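Local coordinates for protein D-galactonate dehydratase family member RspA (Pantoea ananatis, PDB 3T6C) that dehydrates D-gluconate to 2-dehydro-3-deoxy-D-gluconate at a low rate in vitro, using one magnesium ion per subunit, at residues A[296-301]-A[317-322]; A[384-389]-A[413-418]; A[150-155]-A[175-180]. All coordinates share one frame; numbering follows the deposited sequence. Where two conformers were deposited one is given.

Along the chain, contact 3 comes first, then contact 1, then contact 2. Contacts 3 and 1 belong to the same sheet, the barrel of this enolase-superfamily enzyme. Strands 145-151 and 173-176 meet in contact 3, and strands 294-296 and 317-318 in contact 1. Their centres lie about 22 Å apart, and their nearest atoms about 6 Å. Both line the site that holds the magnesium ion and D-gluconate. Contact 2 joins helices 381-386 and 412-415. Its centre is about 28 Å from that of contact 1 and about 31 Å from that of contact 3. It lies away from the annotated sites, close to the N-terminal sheet.

Contact 1: A[296-301]-A[317-322]; sequences MGELFV and YIRCHI. With MG (magnesium ion), chain C; GCO (D-gluconic acid), chain D.
Glu298 and Arg319 reach the metal site with differently shaped chains. Glu298 places CG between its backbone N and carbonyl carbon (chi1 69°) and then runs out extended. Arg319 bends at CB-CG (chi2 -87°) and again one bond further. Its CB rests 3.3 Å from Met296 O, and its guanidinium ends with an edge toward the magnesium ion. Glu298 OE1 binds that ion at 2.2 Å. Asp246 and Glu272 are the other protein ligands; gluconate O1B and O2 and a water complete the shell. Glu298 OE2 lies 2.6 Å from gluconate O2 and bonds to Tyr103 of the second subunit. Arg319 NH2 is 3.0 Å from gluconate O1B, with a salt bridge to Glu375 and a hydrogen bond to Glu272; NH1 bonds to Ala346 O. The backbones behind pair as parallel strand ends. Met296 N donates to Tyr317 O (3.2 Å), and Arg319 N donates to Met296 O (2.9 Å) from above the carbonyl plane. Gly297 then opens a type I turn, and its CA sits over the Phe300 ring. Magnesium and Arg319 thus both bring positive charge to one carboxylate oxygen of gluconate. This is consistent with the enolase superfamily, where the metal stabilises an enolate intermediate.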
ATOM      1  N   MET A 296      20.353 -11.895  -8.268  1.00  8.09           N
ATOM      2  CA  MET A 296      20.701 -11.928  -6.850  1.00  8.00           C
ATOM      3  C   MET A 296      20.661 -13.330  -6.369  1.00  7.35           C
ATOM      4  O   MET A 296      19.797 -14.117  -6.789  1.00  8.33           O
ATOM      5  CB  MET A 296      19.628 -11.179  -5.997  1.00  8.96           C
ATOM      6  CG  MET A 296      19.658  -9.640  -6.037  1.00 10.02           C
ATOM      7  SD  MET A 296      20.973  -8.929  -5.021  1.00 11.06           S
ATOM      8  CE  MET A 296      20.546  -9.547  -3.392  1.00 13.14           C
ATOM      9  N   GLY A 297      21.475 -13.568  -5.339  1.00  8.42           N
ATOM     10  CA  GLY A 297      21.200 -14.680  -4.444  1.00  9.27           C
ATOM     11  C   GLY A 297      22.158 -15.816  -4.220  1.00  8.98           C
ATOM     12  O   GLY A 297      21.768 -16.769  -3.544  1.00  8.73           O
ATOM     13  N   GLU A 298      23.378 -15.751  -4.726  1.00  8.10           N
ATOM     14  CA  GLU A 298      24.335 -16.835  -4.413  1.00  6.58           C
ATOM     15  C   GLU A 298      24.518 -16.985  -2.906  1.00  7.33           C
ATOM     16  O   GLU A 298      24.843 -18.098  -2.439  1.00  9.74           O
ATOM     17  CB  GLU A 298      25.716 -16.614  -5.097  1.00  9.74           C
ATOM     18  CG  GLU A 298      26.464 -15.437  -4.492  1.00  8.94           C
ATOM     19  CD  GLU A 298      27.677 -15.019  -5.315  1.00 11.14           C
ATOM     20  OE1 GLU A 298      27.566 -14.896  -6.544  1.00  9.75           O
ATOM     21  OE2 GLU A 298      28.762 -14.812  -4.756  1.00  9.46           O
ATOM     22  N   LEU A 299      24.334 -15.904  -2.145  1.00  6.58           N
ATOM     23  CA  LEU A 299      24.473 -15.958  -0.681  1.00  8.08           C
ATOM     24  C   LEU A 299      23.223 -16.460   0.060  1.00  9.67           C
ATOM     25  O   LEU A 299      23.277 -16.659   1.271  1.00 10.70           O
ATOM     26  CB  LEU A 299      24.819 -14.554  -0.126  1.00  7.72           C
ATOM     27  CG  LEU A 299      26.301 -14.207  -0.231  1.00  8.15           C
ATOM     28  CD1 LEU A 299      26.509 -12.698  -0.014  1.00  9.10           C
ATOM     29  CD2 LEU A 299      27.082 -14.996   0.878  1.00  7.97           C
ATOM     30  N   PHE A 300      22.086 -16.608  -0.631  1.00  8.82           N
ATOM     31  CA  PHE A 300      20.836 -16.838   0.106  1.00  7.11           C
ATOM     32  C   PHE A 300      20.746 -18.224   0.752  1.00  8.22           C
ATOM     33  O   PHE A 300      21.262 -19.225   0.221  1.00  9.36           O
ATOM     34  CB  PHE A 300      19.639 -16.713  -0.834  1.00  7.42           C
ATOM     35  CG  PHE A 300      19.385 -15.319  -1.341  1.00  9.87           C
ATOM     36  CD1 PHE A 300      19.962 -14.181  -0.779  1.00  9.14           C
ATOM     37  CD2 PHE A 300      18.518 -15.148  -2.415  1.00 10.62           C
ATOM     38  CE1 PHE A 300      19.651 -12.889  -1.264  1.00  9.44           C
ATOM     39  CE2 PHE A 300      18.178 -13.890  -2.886  1.00 11.39           C
ATOM     40  CZ  PHE A 300      18.754 -12.753  -2.357  1.00 10.48           C
ATOM     41  N   VAL A 301      20.337 -18.202   2.004  1.00  8.46           N
ATOM     42  CA  VAL A 301      20.076 -19.402   2.819  1.00  7.31           C
ATOM     43  C   VAL A 301      18.654 -19.540   3.344  1.00  9.54           C
ATOM     44  O   VAL A 301      18.370 -20.488   4.151  1.00 11.16           O
ATOM     45  CB  VAL A 301      21.123 -19.484   3.953  1.00  9.14           C
ATOM     46  CG1 VAL A 301      22.535 -19.705   3.411  1.00 10.15           C
ATOM     47  CG2 VAL A 301      21.111 -18.192   4.792  1.00 10.83           C
ATOM     48  N   TYR A 317      16.784 -12.730 -12.285  1.00  7.61           N
ATOM     49  CA  TYR A 317      17.505 -14.012 -12.227  1.00  8.31           C
ATOM     50  C   TYR A 317      17.768 -14.351 -10.803  1.00 10.88           C
ATOM     51  O   TYR A 317      18.300 -13.531 -10.050  1.00  9.90           O
ATOM     52  CB  TYR A 317      18.889 -13.927 -12.946  1.00  8.25           C
ATOM     53  CG  TYR A 317      18.742 -13.651 -14.438  1.00  9.25           C
ATOM     54  CD1 TYR A 317      18.732 -12.338 -14.915  1.00  7.43           C
ATOM     55  CD2 TYR A 317      18.583 -14.690 -15.351  1.00 10.16           C
ATOM     56  CE1 TYR A 317      18.550 -12.068 -16.294  1.00  6.98           C
ATOM     57  CE2 TYR A 317      18.405 -14.427 -16.738  1.00  8.02           C
ATOM     58  CZ  TYR A 317      18.416 -13.131 -17.169  1.00  8.68           C
ATOM     59  OH  TYR A 317      18.240 -12.850 -18.506  1.00 10.11           O
ATOM     60  N   ILE A 318      17.439 -15.580 -10.432  1.00  7.56           N
ATOM     61  CA  ILE A 318      17.721 -16.100  -9.082  1.00  7.14           C
ATOM     62  C   ILE A 318      19.020 -16.915  -9.179  1.00  7.20           C
ATOM     63  O   ILE A 318      19.218 -17.751 -10.063  1.00  9.80           O
ATOM     64  CB  ILE A 318      16.493 -16.898  -8.549  1.00  8.29           C
ATOM     65  CG1 ILE A 318      16.765 -17.372  -7.115  1.00  7.14           C
ATOM     66  CG2 ILE A 318      16.219 -18.142  -9.361  1.00  7.96           C
ATOM     67  CD1 ILE A 318      16.946 -16.216  -6.115  1.00  9.49           C
ATOM     68  N   ARG A 319      19.945 -16.544  -8.295  1.00  7.60           N
ATOM     69  CA  ARG A 319      21.348 -16.995  -8.290  1.00  6.62           C
ATOM     70  C   ARG A 319      21.750 -18.079  -7.304  1.00  8.67           C
ATOM     71  O   ARG A 319      22.956 -18.258  -7.047  1.00  9.84           O
ATOM     72  CB  ARG A 319      22.308 -15.790  -8.173  1.00  7.96           C
ATOM     73  CG  ARG A 319      22.242 -14.838  -9.377  1.00  8.02           C
ATOM     74  CD  ARG A 319      23.207 -15.333 -10.482  1.00 10.09           C
ATOM     75  NE  ARG A 319      24.589 -15.403  -9.974  1.00  9.44           N
ATOM     76  CZ  ARG A 319      25.500 -16.320 -10.350  1.00  9.12           C
ATOM     77  NH1 ARG A 319      25.190 -17.356 -11.160  1.00  8.52           N
ATOM     78  NH2 ARG A 319      26.757 -16.236  -9.891  1.00  9.16           N
ATOM     79  N   CYS A 320      20.783 -18.723  -6.669  1.00  8.08           N
ATOM     80  CA  CYS A 320      21.182 -19.562  -5.520  1.00  7.68           C
ATOM     81  C   CYS A 320      22.298 -20.533  -5.832  1.00  8.62           C
ATOM     82  O   CYS A 320      22.377 -21.141  -6.944  1.00  9.63           O
ATOM     83  CB  CYS A 320      20.015 -20.405  -5.062  1.00  7.93           C
ATOM     84  SG  CYS A 320      18.621 -19.356  -4.484  1.00 13.47           S
ATOM     85  N   HIS A 321      23.139 -20.725  -4.800  1.00  9.26           N
ATOM     86  CA  HIS A 321      24.087 -21.850  -4.773  1.00  9.13           C
ATOM     87  C   HIS A 321      23.171 -22.927  -4.222  1.00  8.27           C
ATOM     88  O   HIS A 321      22.748 -22.879  -3.022  1.00 10.56           O
ATOM     89  CB  HIS A 321      25.203 -21.457  -3.789  1.00 10.58           C
ATOM     90  CG  HIS A 321      26.304 -22.473  -3.625  1.00  9.90           C
ATOM     91  ND1 HIS A 321      27.282 -22.668  -4.578  1.00 12.25           N
ATOM     92  CD2 HIS A 321      26.628 -23.264  -2.582  1.00 11.44           C
ATOM     93  CE1 HIS A 321      28.126 -23.594  -4.150  1.00 12.86           C
ATOM     94  NE2 HIS A 321      27.764 -23.952  -2.927  1.00 12.78           N
ATOM     95  N   ILE A 322      22.852 -23.935  -5.030  0.62  9.07           N
ATOM     96  CA  ILE A 322      21.750 -24.801  -4.610  0.62  8.69           C
ATOM     97  C   ILE A 322      22.101 -25.616  -3.362  0.62 10.91           C
ATOM     98  O   ILE A 322      21.203 -26.007  -2.614  0.62  9.73           O
ATOM     99  CB  ILE A 322      21.166 -25.688  -5.746  0.62  6.60           C
ATOM    100  CG1 ILE A 322      22.165 -26.735  -6.255  0.62  8.90           C
ATOM    101  CG2 ILE A 322      20.573 -24.793  -6.862  0.62  9.76           C
ATOM    102  CD1 ILE A 322      21.519 -27.705  -7.264  0.62 11.16           C
TER
HETATM  103 MG    MG C 501      28.643 -13.554  -7.848  1.00  8.02          MG
HETATM  104  C1  GCO D 601      30.304 -15.863  -8.515  1.00 12.63           C
HETATM  105  C2  GCO D 601      30.584 -15.650  -7.075  1.00 13.43           C
HETATM  106  C3  GCO D 601      31.854 -16.307  -6.569  1.00 15.71           C
HETATM  107  C4  GCO D 601      31.910 -16.273  -5.056  1.00 14.54           C
HETATM  108  C5  GCO D 601      32.542 -17.542  -4.537  1.00 14.27           C
HETATM  109  C6  GCO D 601      32.618 -17.605  -3.022  1.00 12.15           C
HETATM  110  O1A GCO D 601      30.753 -16.864  -9.147  1.00 11.72           O
HETATM  111  O1B GCO D 601      29.464 -15.089  -9.080  1.00  9.42           O
HETATM  112  O2  GCO D 601      30.373 -14.298  -6.763  1.00 10.18           O
HETATM  113  O3  GCO D 601      32.901 -15.619  -7.148  1.00 15.67           O
HETATM  114  O4  GCO D 601      32.676 -15.144  -4.676  1.00 15.51           O
HETATM  115  O5  GCO D 601      31.808 -18.614  -4.999  1.00 13.43           O
HETATM  116  O6  GCO D 601      33.173 -18.802  -2.513  1.00 12.99           O
HETATM  117  O   HOH W   1      22.153 -19.665  -2.333  1.00 16.75           O
HETATM  118  O   HOH W   2      24.597 -14.042  -6.886  1.00 10.99           O
HETATM  119  O   HOH W   3      28.208 -12.079  -6.423  1.00  8.61           O

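Contact 2: A[384-389]-A[413-418]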
ATOM      1  N   ARG A 384      37.999 -34.094 -13.657  1.00 13.71           N
ATOM      2  CA  ARG A 384      37.339 -35.012 -14.577  1.00 11.53           C
ATOM      3  C   ARG A 384      37.668 -36.489 -14.323  1.00 14.65           C
ATOM      4  O   ARG A 384      36.842 -37.360 -14.573  1.00 14.39           O
ATOM      5  CB  ARG A 384      37.626 -34.599 -16.021  1.00 12.10           C
ATOM      6  CG  ARG A 384      36.942 -33.281 -16.403  1.00 14.69           C
ATOM      7  CD  ARG A 384      37.219 -32.832 -17.833  1.00 17.88           C
ATOM      8  NE  ARG A 384      36.385 -31.634 -18.052  1.00 23.51           N
ATOM      9  CZ  ARG A 384      35.111 -31.668 -18.489  1.00 22.89           C
ATOM     10  NH1 ARG A 384      34.542 -32.829 -18.820  1.00 21.13           N
ATOM     11  NH2 ARG A 384      34.408 -30.550 -18.614  1.00 28.87           N
ATOM     12  N   GLU A 385      38.891 -36.746 -13.866  0.50 12.96           N
ATOM     13  CA  GLU A 385      39.333 -38.067 -13.470  0.50 12.01           C
ATOM     14  C   GLU A 385      38.684 -38.525 -12.166  0.50 13.29           C
ATOM     15  O   GLU A 385      38.206 -39.657 -12.068  0.50 13.40           O
ATOM     16  CB  GLU A 385      40.847 -38.012 -13.257  0.50 10.57           C
ATOM     17  CG  GLU A 385      41.491 -39.350 -12.960  0.50 15.73           C
ATOM     18  CD  GLU A 385      42.859 -39.478 -13.624  0.50 24.56           C
ATOM     19  OE1 GLU A 385      43.208 -40.592 -13.971  0.50 17.30           O
ATOM     20  OE2 GLU A 385      43.576 -38.474 -13.811  0.50 31.57           O
ATOM     21  N   VAL A 386      38.696 -37.649 -11.163  1.00 12.11           N
ATOM     22  CA  VAL A 386      38.120 -37.985  -9.837  1.00 11.13           C
ATOM     23  C   VAL A 386      36.600 -38.132  -9.893  1.00 10.79           C
ATOM     24  O   VAL A 386      36.029 -38.941  -9.179  1.00 12.17           O
ATOM     25  CB  VAL A 386      38.510 -36.951  -8.773  1.00  9.76           C
ATOM     26  CG1 VAL A 386      37.769 -37.195  -7.460  1.00 12.58           C
ATOM     27  CG2 VAL A 386      40.058 -37.066  -8.502  1.00 12.23           C
ATOM     28  N   PHE A 387      35.972 -37.388 -10.795  1.00  9.85           N
ATOM     29  CA  PHE A 387      34.519 -37.453 -10.974  1.00  9.56           C
ATOM     30  C   PHE A 387      34.135 -37.854 -12.384  1.00 12.90           C
ATOM     31  O   PHE A 387      33.774 -37.011 -13.181  1.00 12.97           O
ATOM     32  CB  PHE A 387      33.886 -36.084 -10.636  1.00 10.86           C
ATOM     33  CG  PHE A 387      34.055 -35.654  -9.200  1.00 11.48           C
ATOM     34  CD1 PHE A 387      35.193 -34.909  -8.805  1.00 11.61           C
ATOM     35  CD2 PHE A 387      33.081 -35.937  -8.264  1.00 10.83           C
ATOM     36  CE1 PHE A 387      35.341 -34.487  -7.459  1.00 11.49           C
ATOM     37  CE2 PHE A 387      33.198 -35.527  -6.959  1.00  9.34           C
ATOM     38  CZ  PHE A 387      34.339 -34.794  -6.545  1.00  9.60           C
ATOM     39  N   PRO A 388      34.180 -39.153 -12.710  1.00 11.52           N
ATOM     40  CA  PRO A 388      33.784 -39.559 -14.074  1.00 10.17           C
ATOM     41  C   PRO A 388      32.345 -39.168 -14.384  1.00 11.94           C
ATOM     42  O   PRO A 388      31.451 -39.321 -13.531  1.00 12.62           O
ATOM     43  CB  PRO A 388      33.918 -41.093 -14.039  1.00 12.17           C
ATOM     44  CG  PRO A 388      34.937 -41.330 -12.947  1.00 15.86           C
ATOM     45  CD  PRO A 388      34.677 -40.276 -11.906  1.00 13.40           C
ATOM     46  N   GLY A 389      32.116 -38.658 -15.599  1.00 12.05           N
ATOM     47  CA  GLY A 389      30.774 -38.185 -15.961  1.00 13.16           C
ATOM     48  C   GLY A 389      30.607 -36.684 -16.078  1.00 12.62           C
ATOM     49  O   GLY A 389      29.502 -36.214 -16.303  1.00 14.41           O
ATOM     50  N   ALA A 413      39.494 -43.600  -4.343  1.00 12.22           N
ATOM     51  CA  ALA A 413      40.964 -43.727  -4.237  1.00 14.07           C
ATOM     52  C   ALA A 413      41.675 -42.505  -4.776  1.00 15.17           C
ATOM     53  O   ALA A 413      42.634 -42.034  -4.166  1.00 19.14           O
ATOM     54  CB  ALA A 413      41.487 -45.013  -4.950  1.00 13.46           C
ATOM     55  N   LEU A 414      41.241 -41.999  -5.936  1.00 13.08           N
ATOM     56  CA  LEU A 414      41.858 -40.825  -6.522  1.00 12.89           C
ATOM     57  C   LEU A 414      41.496 -39.570  -5.738  1.00 14.16           C
ATOM     58  O   LEU A 414      42.306 -38.644  -5.608  1.00 15.50           O
ATOM     59  CB  LEU A 414      41.436 -40.660  -7.979  1.00 16.18           C
ATOM     60  CG  LEU A 414      42.270 -41.374  -9.060  1.00 27.65           C
ATOM     61  CD1 LEU A 414      42.809 -42.734  -8.667  1.00 35.31           C
ATOM     62  CD2 LEU A 414      41.488 -41.418 -10.322  1.00 28.96           C
ATOM     63  N   ALA A 415      40.283 -39.528  -5.187  1.00 12.81           N
ATOM     64  CA  ALA A 415      39.870 -38.352  -4.420  1.00 12.30           C
ATOM     65  C   ALA A 415      40.783 -38.187  -3.220  1.00 12.78           C
ATOM     66  O   ALA A 415      41.070 -37.055  -2.807  1.00 14.37           O
ATOM     67  CB  ALA A 415      38.405 -38.505  -3.955  1.00 14.04           C
ATOM     68  N   ALA A 416      41.212 -39.307  -2.637  1.00 13.61           N
ATOM     69  CA  ALA A 416      42.117 -39.272  -1.482  1.00 13.98           C
ATOM     70  C   ALA A 416      43.491 -38.695  -1.786  1.00 15.98           C
ATOM     71  O   ALA A 416      44.229 -38.314  -0.860  1.00 18.88           O
ATOM     72  CB  ALA A 416      42.242 -40.677  -0.874  1.00 16.41           C
ATOM     73  N   LYS A 417      43.867 -38.666  -3.059  1.00 13.34           N
ATOM     74  CA  LYS A 417      45.145 -38.098  -3.463  1.00 16.04           C
ATOM     75  C   LYS A 417      45.113 -36.576  -3.487  1.00 18.40           C
ATOM     76  O   LYS A 417      46.153 -35.945  -3.682  1.00 16.37           O
ATOM     77  CB  LYS A 417      45.543 -38.614  -4.836  1.00 18.47           C
ATOM     78  CG  LYS A 417      45.851 -40.116  -4.823  1.00 26.31           C
ATOM     79  CD  LYS A 417      47.178 -40.406  -4.083  1.00 37.34           C
ATOM     80  CE  LYS A 417      48.378 -40.141  -5.021  1.00 43.35           C
ATOM     81  NZ  LYS A 417      49.715 -40.458  -4.428  1.00 44.25           N
ATOM     82  N   PHE A 418      43.925 -35.995  -3.277  1.00 13.47           N
ATOM     83  CA  PHE A 418      43.789 -34.521  -3.249  1.00 13.60           C
ATOM     84  C   PHE A 418      43.179 -34.069  -1.945  1.00 16.68           C
ATOM     85  O   PHE A 418      42.009 -33.618  -1.907  1.00 17.51           O
ATOM     86  CB  PHE A 418      42.936 -34.029  -4.402  1.00 15.22           C
ATOM     87  CG  PHE A 418      43.514 -34.363  -5.759  1.00 13.61           C
ATOM     88  CD1 PHE A 418      44.417 -33.487  -6.359  1.00 18.11           C
ATOM     89  CD2 PHE A 418      43.149 -35.525  -6.438  1.00 14.33           C
ATOM     90  CE1 PHE A 418      44.987 -33.795  -7.622  1.00 18.88           C
ATOM     91  CE2 PHE A 418      43.697 -35.823  -7.694  1.00 16.21           C
ATOM     92  CZ  PHE A 418      44.623 -34.956  -8.260  1.00 16.70           C
TER
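Apolar contacts dominate, and Val386 makes most of them with its two methyl groups. CG1 is anti to the backbone N (chi1 172°) and meets Ala415 CB at 3.8 Å. CG2, anti to the carbonyl carbon, meets both Leu414 and Phe418. It lies 3.9 Å from Leu414 CB and 3.9 Å from Phe418 CE2. The side chain of Val386 points against those of Leu414 and Phe418 as they pass. The backbones come near at the same place, with the CA atoms of Val386 and Ala415 5.7 Å apart. A second patch is more exposed. Here the aliphatic part of Glu385 lies roughly perpendicular to the Leu414 side chain, with Leu414 CD2 near Glu385 CG. Glu385 was deposited in two conformers, so this approach is less certain.

No hydrogen bond joins the two segments directly, but the backbones of Val386 and Pro388 bond to Asn411 and Asp409, just ahead of 413-418. In 413-418 the chain closes a type I turn, with Phe418 N bonded to Ala415 O at 3.1 Å. That turn brings the Phe418 ring back beside Val386. On the other side, Phe387 is the first residue to leave the helix.

Outside partners tie both segments to the N-terminal part of the chain. Ala415 O bonds to Thr37, and the backbone of Phe418 pairs with that of Ala38, while Val386 touches Pro39. Phe387 packs on Leu44 and Val46 of strand 44-51 and on the start of helix 355-367. The contact joins helices 381-386 and 412-415 beside the N-terminal antiparallel sheet, with a helix of the barrel domain close by.

Contact 3: A[150-155]-A[175-180]; sequences HTDGAD and RCQMGM
Arg175 and His150 stack face to face on the same side of two parallel strands. From CB the Arg175 chain runs out extended (chi1 -173°), touching Leu244 and Asp246 of the neighbouring strand 242-246. It turns about the CG-CD bond (chi3 83°), which lays the guanidinium flat on the His150 ring. The centres are 3.7 Å apart and the planes 9° from parallel. Gln177 CD lies over the opposite face. NE donates to a water at 2.9 Å, and that water donates to Thr151 O. CZ sits over His150 NE2. NH1 bonds to Tyr181, a probable proton donor/acceptor like His248. NH2 donates to a second water at 3.0 Å, which donates in turn to Asp152 OD2 at 2.6 Å.

Strands 145-151 and 173-176, with helix 156-168 between them, form a beta-alpha-beta unit of the barrel. Thr151 N donates to Arg175 O (2.8 Å), as does Thr151 OG1, and Gln177 N to Thr151 O (3.1 Å). Beyond the strands, Asp152 OD1 takes Met180 N (3.1 Å) on its syn lone pair and Gly153 N (2.8 Å) on its anti lone pair. It thus ties the two loops together just before Tyr181.

His150 NE2 bonds to Glu375, a substrate-binding residue, and both His150 and Arg175 touch the gluconate. Bonds at its edge and groups on both faces fix the rotation of the guanidinium, which is consistent with its positive charge being held beside the acid sugar.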
ATOM      1  N   HIS A 150      33.904 -16.315 -17.148  1.00 12.04           N
ATOM      2  CA  HIS A 150      34.552 -15.143 -16.514  1.00  9.46           C
ATOM      3  C   HIS A 150      35.719 -14.609 -17.326  1.00 11.15           C
ATOM      4  O   HIS A 150      36.635 -15.373 -17.689  1.00 15.26           O
ATOM      5  CB  HIS A 150      35.130 -15.565 -15.157  1.00 11.91           C
ATOM      6  CG  HIS A 150      34.104 -15.994 -14.140  1.00 15.73           C
ATOM      7  ND1 HIS A 150      34.465 -16.350 -12.852  1.00 18.70           N
ATOM      8  CD2 HIS A 150      32.757 -16.135 -14.206  1.00 15.50           C
ATOM      9  CE1 HIS A 150      33.379 -16.658 -12.163  1.00 15.52           C
ATOM     10  NE2 HIS A 150      32.334 -16.562 -12.966  1.00 14.01           N
ATOM     11  N   THR A 151      35.677 -13.316 -17.622  1.00 12.53           N
ATOM     12  CA  THR A 151      36.845 -12.582 -18.103  1.00 15.98           C
ATOM     13  C   THR A 151      37.216 -11.483 -17.112  1.00 17.03           C
ATOM     14  O   THR A 151      36.345 -10.896 -16.404  1.00 14.72           O
ATOM     15  CB  THR A 151      36.679 -11.937 -19.492  1.00 22.25           C
ATOM     16  OG1 THR A 151      35.685 -10.936 -19.434  1.00 31.01           O
ATOM     17  CG2 THR A 151      36.315 -12.927 -20.538  1.00 13.10           C
ATOM     18  N   ASP A 152      38.519 -11.184 -17.058  1.00 14.78           N
ATOM     19  CA  ASP A 152      38.986 -10.203 -16.107  1.00 15.71           C
ATOM     20  C   ASP A 152      40.241  -9.607 -16.740  1.00 15.59           C
ATOM     21  O   ASP A 152      40.692 -10.038 -17.832  1.00 21.09           O
ATOM     22  CB  ASP A 152      39.324 -10.933 -14.824  1.00 21.58           C
ATOM     23  CG  ASP A 152      39.104 -10.101 -13.578  1.00 26.43           C
ATOM     24  OD1 ASP A 152      39.673  -8.981 -13.485  1.00 26.62           O
ATOM     25  OD2 ASP A 152      38.365 -10.585 -12.674  1.00 27.66           O
ATOM     26  N   GLY A 153      40.835  -8.673 -16.025  1.00 20.74           N
ATOM     27  CA  GLY A 153      42.024  -8.021 -16.503  1.00 22.10           C
ATOM     28  C   GLY A 153      42.303  -6.798 -15.688  1.00 23.66           C
ATOM     29  O   GLY A 153      41.450  -6.270 -14.958  1.00 21.77           O
ATOM     30  N   ALA A 154      43.519  -6.293 -15.839  1.00 20.54           N
ATOM     31  CA  ALA A 154      43.927  -5.191 -15.012  1.00 18.81           C
ATOM     32  C   ALA A 154      43.389  -3.842 -15.532  1.00 22.00           C
ATOM     33  O   ALA A 154      43.286  -2.868 -14.786  1.00 20.74           O
ATOM     34  CB  ALA A 154      45.444  -5.168 -14.941  1.00 21.64           C
ATOM     35  N   ASP A 155      43.089  -3.769 -16.833  1.00 15.99           N
ATOM     36  CA  ASP A 155      42.600  -2.535 -17.438  1.00 15.27           C
ATOM     37  C   ASP A 155      41.592  -2.871 -18.549  1.00 16.26           C
ATOM     38  O   ASP A 155      41.358  -4.067 -18.831  1.00 15.47           O
ATOM     39  CB  ASP A 155      43.755  -1.620 -17.916  1.00 19.60           C
ATOM     40  CG  ASP A 155      44.571  -2.219 -19.011  1.00 24.49           C
ATOM     41  OD1 ASP A 155      44.084  -3.084 -19.740  1.00 20.03           O
ATOM     42  OD2 ASP A 155      45.740  -1.801 -19.180  1.00 28.44           O
ATOM     43  N   ARG A 175      30.957 -12.674 -18.497  1.00  9.45           N
ATOM     44  CA  ARG A 175      31.018 -11.754 -17.351  1.00  8.70           C
ATOM     45  C   ARG A 175      32.340 -10.994 -17.424  1.00 10.98           C
ATOM     46  O   ARG A 175      33.391 -11.621 -17.582  1.00 13.00           O
ATOM     47  CB  ARG A 175      30.966 -12.526 -16.050  1.00 10.17           C
ATOM     48  CG  ARG A 175      30.848 -11.580 -14.851  1.00  9.04           C
ATOM     49  CD  ARG A 175      30.903 -12.356 -13.546  1.00 11.85           C
ATOM     50  NE  ARG A 175      32.290 -12.620 -13.166  1.00 12.96           N
ATOM     51  CZ  ARG A 175      32.604 -13.027 -11.947  1.00 17.46           C
ATOM     52  NH1 ARG A 175      31.647 -13.235 -11.069  1.00 16.71           N
ATOM     53  NH2 ARG A 175      33.879 -13.172 -11.565  1.00 16.40           N
ATOM     54  N   CYS A 176      32.297  -9.684 -17.272  1.00 10.31           N
ATOM     55  CA  CYS A 176      33.506  -8.813 -17.378  1.00  9.63           C
ATOM     56  C   CYS A 176      33.718  -8.058 -16.084  1.00  9.50           C
ATOM     57  O   CYS A 176      32.839  -7.300 -15.665  1.00 11.72           O
ATOM     58  CB  CYS A 176      33.357  -7.795 -18.527  1.00 10.30           C
ATOM     59  SG  CYS A 176      33.177  -8.665 -20.133  1.00 13.88           S
ATOM     60  N   GLN A 177      34.871  -8.307 -15.437  1.00 11.11           N
ATOM     61  CA  GLN A 177      35.303  -7.604 -14.243  1.00 12.04           C
ATOM     62  C   GLN A 177      36.643  -6.963 -14.576  1.00 14.04           C
ATOM     63  O   GLN A 177      37.358  -7.429 -15.499  1.00 16.06           O
ATOM     64  CB  GLN A 177      35.499  -8.607 -13.091  1.00 12.68           C
ATOM     65  CG  GLN A 177      34.335  -9.553 -12.799  1.00 10.92           C
ATOM     66  CD  GLN A 177      33.078  -8.883 -12.251  1.00 13.74           C
ATOM     67  OE1 GLN A 177      31.996  -9.059 -12.817  1.00 13.04           O
ATOM     68  NE2 GLN A 177      33.209  -8.178 -11.123  1.00 12.28           N
ATOM     69  N   MET A 178      37.026  -5.950 -13.817  1.00 11.49           N
ATOM     70  CA  MET A 178      38.369  -5.420 -14.006  1.00 12.46           C
ATOM     71  C   MET A 178      38.936  -5.399 -12.617  1.00 18.70           C
ATOM     72  O   MET A 178      38.584  -4.540 -11.816  1.00 20.46           O
ATOM     73  CB  MET A 178      38.244  -4.020 -14.629  1.00 17.22           C
ATOM     74  CG  MET A 178      39.564  -3.403 -15.022  1.00 17.94           C
ATOM     75  SD  MET A 178      39.248  -1.839 -15.941  1.00 19.59           S
ATOM     76  CE  MET A 178      38.470  -0.842 -14.671  1.00 22.14           C
ATOM     77  N   GLY A 179      39.866  -6.318 -12.334  1.00 22.86           N
ATOM     78  CA  GLY A 179      40.266  -6.559 -10.933  1.00 23.83           C
ATOM     79  C   GLY A 179      39.243  -7.334 -10.090  1.00 23.18           C
ATOM     80  O   GLY A 179      39.065  -7.079  -8.874  1.00 23.81           O
ATOM     81  N   MET A 180      38.567  -8.295 -10.713  1.00 21.37           N
ATOM     82  CA  MET A 180      37.561  -9.123 -10.008  1.00 23.43           C
ATOM     83  C   MET A 180      36.558  -8.302  -9.173  1.00 24.78           C
ATOM     84  O   MET A 180      35.874  -7.455  -9.744  1.00 21.59           O
ATOM     85  CB  MET A 180      38.173 -10.280  -9.216  1.00 26.32           C
ATOM     86  CG  MET A 180      37.203 -11.497  -9.164  1.00 24.81           C
ATOM     87  SD  MET A 180      37.939 -12.823  -8.205  1.00 40.87           S
ATOM     88  CE  MET A 180      39.028 -13.559  -9.414  1.00 78.24           C
TER
HETATM   89  O   HOH W   4      34.687 -12.280 -14.784  1.00 15.72           O
HETATM   90  O   HOH W   5      36.573 -12.508 -12.823  1.00 21.23           O